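Local coordinates for Thiol:disulfide interchange protein DsbA (Neisseria meningitidis MC58, PDB 3HZ8), which probably catalyses the formation of disulfide bonds in periplasmic proteins, as a DsbA-type thiol-disulfide oxidoreductase of the thioredoxin family, at residues Met70-Arg75 / Gln107-Leu112; Met82-Ser87 / Lys125-Ala130. The protein carries 1 engineered substitution. All blocks are in the same frame, centred on the assembly; numbering follows the deposited sequence.

Contact 1. Residues Met70-Arg75 / Gln107-Leu112; sequences MLTLAR and QNPEVL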
# COMPACT_ATOMS: atom_id res chain seq x y z
N MET A 70 3.58 15.27 5.67
CA MET A 70 2.98 13.98 5.32
C MET A 70 3.73 12.79 5.93
O MET A 70 3.22 11.68 5.95
CB MET A 70 2.87 13.85 3.79
CG MET A 70 1.95 12.74 3.29
SD MET A 70 1.73 12.73 1.49
CE MET A 70 0.79 14.26 1.23
N LEU A 71 4.94 13.05 6.44
CA LEU A 71 5.74 12.00 7.07
C LEU A 71 5.01 11.34 8.24
O LEU A 71 5.14 10.16 8.45
CB LEU A 71 7.12 12.52 7.50
CG LEU A 71 8.17 11.47 7.87
CD1 LEU A 71 8.48 10.55 6.70
CD2 LEU A 71 9.45 12.14 8.38
N THR A 72 4.23 12.13 8.99
CA THR A 72 3.45 11.58 10.11
C THR A 72 2.45 10.51 9.66
O THR A 72 2.27 9.48 10.33
CB THR A 72 2.73 12.72 10.88
OG1 THR A 72 3.72 13.58 11.47
CG2 THR A 72 1.82 12.15 11.99
N LEU A 73 1.84 10.74 8.50
CA LEU A 73 0.91 9.76 7.96
C LEU A 73 1.63 8.50 7.49
O LEU A 73 1.11 7.40 7.64
CB LEU A 73 0.10 10.36 6.80
CG LEU A 73 -0.87 11.50 7.14
CD1 LEU A 73 -1.53 12.07 5.88
CD2 LEU A 73 -1.92 11.05 8.20
N ALA A 74 2.81 8.67 6.92
CA ALA A 74 3.64 7.51 6.57
C ALA A 74 4.06 6.73 7.82
O ALA A 74 4.07 5.48 7.80
CB ALA A 74 4.84 7.94 5.73
N ARG A 75 4.39 7.43 8.91
CA ARG A 75 4.71 6.75 10.17
C ARG A 75 3.51 5.97 10.72
O ARG A 75 3.67 4.88 11.28
CB ARG A 75 5.22 7.75 11.21
CG ARG A 75 6.00 7.06 12.32
CD ARG A 75 6.71 8.02 13.26
NE ARG A 75 7.54 7.25 14.18
CZ ARG A 75 8.26 7.76 15.17
NH1 ARG A 75 8.26 9.07 15.39
NH2 ARG A 75 8.98 6.95 15.95
N GLN A 107 -2.64 13.71 10.65
CA GLN A 107 -1.26 14.11 10.31
C GLN A 107 -0.58 14.91 11.43
O GLN A 107 0.63 15.17 11.38
CB GLN A 107 -1.21 14.91 9.00
CG GLN A 107 -1.90 16.27 9.05
CD GLN A 107 -3.38 16.23 8.72
OE1 GLN A 107 -4.05 15.22 8.90
NE2 GLN A 107 -3.90 17.35 8.23
N ASN A 108 -1.37 15.29 12.44
CA ASN A 108 -0.86 16.00 13.62
C ASN A 108 -0.62 15.00 14.74
O ASN A 108 -1.59 14.45 15.26
CB ASN A 108 -1.86 17.07 14.07
CG ASN A 108 -1.49 17.75 15.41
OD1 ASN A 108 -0.65 17.27 16.18
ND2 ASN A 108 -2.15 18.87 15.69
N PRO A 109 0.65 14.76 15.12
CA PRO A 109 0.96 13.73 16.12
C PRO A 109 0.15 13.82 17.42
O PRO A 109 -0.16 12.79 18.00
CB PRO A 109 2.45 13.94 16.39
CG PRO A 109 2.96 14.47 15.10
CD PRO A 109 1.89 15.40 14.62
N GLU A 110 -0.20 15.03 17.87
CA GLU A 110 -0.99 15.16 19.10
C GLU A 110 -2.40 14.60 18.94
O GLU A 110 -2.94 13.98 19.87
CB GLU A 110 -1.09 16.61 19.56
CG GLU A 110 0.21 17.15 20.11
CD GLU A 110 0.66 16.36 21.33
OE1 GLU A 110 1.68 15.65 21.21
OE2 GLU A 110 -0.02 16.44 22.38
N VAL A 111 -2.99 14.86 17.78
CA VAL A 111 -4.31 14.32 17.42
C VAL A 111 -4.24 12.81 17.18
O VAL A 111 -5.08 12.05 17.68
CB VAL A 111 -4.88 15.05 16.18
CG1 VAL A 111 -6.18 14.40 15.71
CG2 VAL A 111 -5.11 16.52 16.49
N LEU A 112 -3.23 12.37 16.44
CA LEU A 112 -3.06 10.97 16.10
C LEU A 112 -2.87 10.08 17.33
O LEU A 112 -3.48 9.02 17.44
CB LEU A 112 -1.88 10.79 15.14
CG LEU A 112 -1.55 9.33 14.81
CD1 LEU A 112 -2.74 8.66 14.15
CD2 LEU A 112 -0.34 9.26 13.90
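Thr72, on the first turn of helix 71-83, presses its side chain against the peptide carbonyl of Gln107, two residues ahead of helix 109-118. Two of its carbons lean on the same oxygen: CB of Thr72 stands 3.3 Å from Gln107 O, and the methyl CG2 is just as near. The torsion explains the choice of groups. CG2 lies opposite the backbone N while OG1 sits opposite the carbonyl carbon (chi1 -64°), which turns the methyl toward Gln107 and Leu112, whose CD2 ends 4.1 Å from Thr72 CG2. The hydroxyl lies against the proline ring, with Thr72 OG1 3.8 Å from Pro109 CG and the two side chains crossing at about a right angle.

One residue on, Leu73 packs alongside Gln107. Its CG is 3.9 Å from Gln107 CB, both side chains run the same way, and the methyl CD2 of Leu73 reaches the backbone at Gln107 N, 3.7 Å away. In Gln107, CG is wedged between the backbone N and the carbonyl carbon (chi1 66°), and the chain bends at chi2; Leu73 meets it at CB, its aliphatic root.

Asn108 is the N-cap of helix 109-118, its CB directed away from the first segment: Asn108 OD1 accepts from Glu110 N at 2.8 Å, the donor tilted 35° from the carbonyl plane. Tyr131 of helix 124-132 touches Thr72, Pro109 and Leu112, tying a third helix to this junction in the helical region of the DsbA fold. Between the two segments the joint is thus made by shape, Thr72 set against a main-chain carbonyl and a proline ring and Leu73 against the glutamine's root, while Asn108 caps the helix that the second segment begins.

Contact 2. Residues Met82-Ser87 / Lys125-Ala130; sequences MAAADS and KKVLAA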
# COMPACT_ATOMS: atom_id res chain seq x y z
N MET A 82 3.15 -2.76 11.22
CA MET A 82 3.86 -3.39 12.33
C MET A 82 2.90 -4.06 13.32
O MET A 82 2.79 -5.29 13.40
CB MET A 82 4.70 -2.34 13.08
CG MET A 82 5.85 -1.74 12.28
SD MET A 82 6.65 -0.28 13.00
CE MET A 82 7.08 -0.92 14.62
N ALA A 83 2.21 -3.23 14.08
CA ALA A 83 1.40 -3.67 15.21
C ALA A 83 0.05 -4.28 14.84
O ALA A 83 -0.55 -5.00 15.64
CB ALA A 83 1.19 -2.53 16.15
N ALA A 84 -0.43 -3.97 13.65
CA ALA A 84 -1.74 -4.45 13.24
C ALA A 84 -1.67 -5.38 12.04
O ALA A 84 -2.65 -5.50 11.30
CB ALA A 84 -2.68 -3.27 12.96
N ALA A 85 -0.53 -6.05 11.85
CA ALA A 85 -0.37 -6.96 10.70
C ALA A 85 -1.53 -7.95 10.56
O ALA A 85 -2.01 -8.18 9.45
CB ALA A 85 0.98 -7.69 10.77
N ASP A 86 -1.99 -8.50 11.69
CA ASP A 86 -3.06 -9.52 11.68
C ASP A 86 -4.48 -8.98 11.44
O ASP A 86 -5.39 -9.74 11.11
CB ASP A 86 -3.02 -10.39 12.95
CG ASP A 86 -3.91 -11.64 12.84
OD1 ASP A 86 -4.07 -12.19 11.73
OD2 ASP A 86 -4.46 -12.07 13.88
N SER A 87 -4.67 -7.68 11.62
CA SER A 87 -5.94 -7.06 11.25
C SER A 87 -5.74 -5.68 10.64
O SER A 87 -6.33 -4.69 11.07
CB SER A 87 -6.92 -7.03 12.43
OG SER A 87 -7.72 -8.21 12.46
N LYS A 125 -3.74 0.65 20.97
CA LYS A 125 -2.58 0.81 21.86
C LYS A 125 -1.30 0.19 21.30
O LYS A 125 -0.22 0.77 21.46
CB LYS A 125 -2.88 0.27 23.27
CG LYS A 125 -4.02 1.01 23.98
CD LYS A 125 -4.25 0.54 25.42
CE LYS A 125 -4.69 -0.92 25.51
NZ LYS A 125 -6.10 -1.12 25.04
N LYS A 126 -1.42 -0.96 20.63
CA LYS A 126 -0.24 -1.60 20.01
C LYS A 126 0.27 -0.80 18.82
O LYS A 126 1.48 -0.68 18.64
CB LYS A 126 -0.50 -3.06 19.62
CG LYS A 126 -0.49 -4.05 20.81
CD LYS A 126 0.82 -4.03 21.59
CE LYS A 126 0.98 -5.28 22.48
NZ LYS A 126 -0.16 -5.50 23.44
N VAL A 127 -0.66 -0.25 18.04
CA VAL A 127 -0.29 0.62 16.91
C VAL A 127 0.37 1.91 17.42
O VAL A 127 1.36 2.38 16.88
CB VAL A 127 -1.47 0.88 15.97
CG1 VAL A 127 -1.09 1.89 14.88
CG2 VAL A 127 -1.93 -0.44 15.32
N LEU A 128 -0.18 2.46 18.51
CA LEU A 128 0.48 3.59 19.17
C LEU A 128 1.93 3.26 19.60
O LEU A 128 2.84 4.04 19.33
CB LEU A 128 -0.34 4.06 20.38
CG LEU A 128 0.27 5.23 21.16
CD1 LEU A 128 0.61 6.44 20.27
CD2 LEU A 128 -0.63 5.64 22.34
N ALA A 129 2.13 2.11 20.23
CA ALA A 129 3.48 1.67 20.60
C ALA A 129 4.40 1.54 19.39
O ALA A 129 5.56 1.94 19.45
CB ALA A 129 3.43 0.35 21.38
N ALA A 130 3.86 1.00 18.30
CA ALA A 130 4.61 0.90 17.06
C ALA A 130 4.96 2.28 16.51
O ALA A 130 6.07 2.48 16.02
CB ALA A 130 3.82 0.09 16.02
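Ala83, the last residue of helix 71-83, pushes its methyl into the backbone of helix 124-132, and the two segments come closest here, with Ala83 CA and Val127 CA 4.9 Å apart.

Along the second helix, Lys126 is met first. Its carbonyl takes the closest approach of the contact, Ala83 CB to Lys126 O at 3.1 Å, and Lys126 CB also lies beside the alanine methyl. The rest of the lysine leads away from the partner segment, leaving the aliphatic root as the part that packs. At Val127 the branches divide the work: CG1 points opposite the backbone N (chi1 175°), which places CG2 beside that nitrogen and facing the first segment. There Val127 CG2 sits 3.8 Å from Ala83 CB and equally far from Ala84 CB, a single methyl bridging two alanines at the point where the first helix gives out. Leu116 and Phe122 also touch Val127.

A turn later comes Ala130, whose small methyl is approached from two neighbours. Ala83 CB is 3.7 Å from Ala130 CB, and Met82 closes in with its terminal methyl, Met82 CE to Ala130 CB also being 3.7 Å. The methionine gets there by a bend at its last torsion (chi3 55°), which brings CE up to the alanine methyl and near its carbonyl; two conformers of this residue were modelled, and this describes one of them. That carbonyl oxygen accepts from the hydroxyls of Ser133 and Ser136.

With small alanines at 83 and 130 the two backbones come close; one methyl rests on a peptide carbonyl and the side-chain pairs with Val127 and Met82 are apolar, a van der Waals joint within the all-helical part of the DsbA fold.

Overall arrangement
Contacts 1 and 2 hold opposite ends of helix 71-83: contact 1 engages its first turn, contact 2 its last residues. Their centres lie about 15 Å apart, and the partners, helices 109-118 and 124-132, follow one another in the chain. Both are partly buried, with three buried touching residues in contact 2 against two in contact 1, and lie in the helical region that DsbA proteins insert into the thioredoxin fold. Contact 1 sets a helix against the capped start of another, mixing threonine, proline and leucine with a peptide carbonyl; contact 2 is an alanine-rich approach of the end of helix 71-83 to the side of helix 124-132. Tyr131, just beyond contact 2's second segment, packs on contact 1.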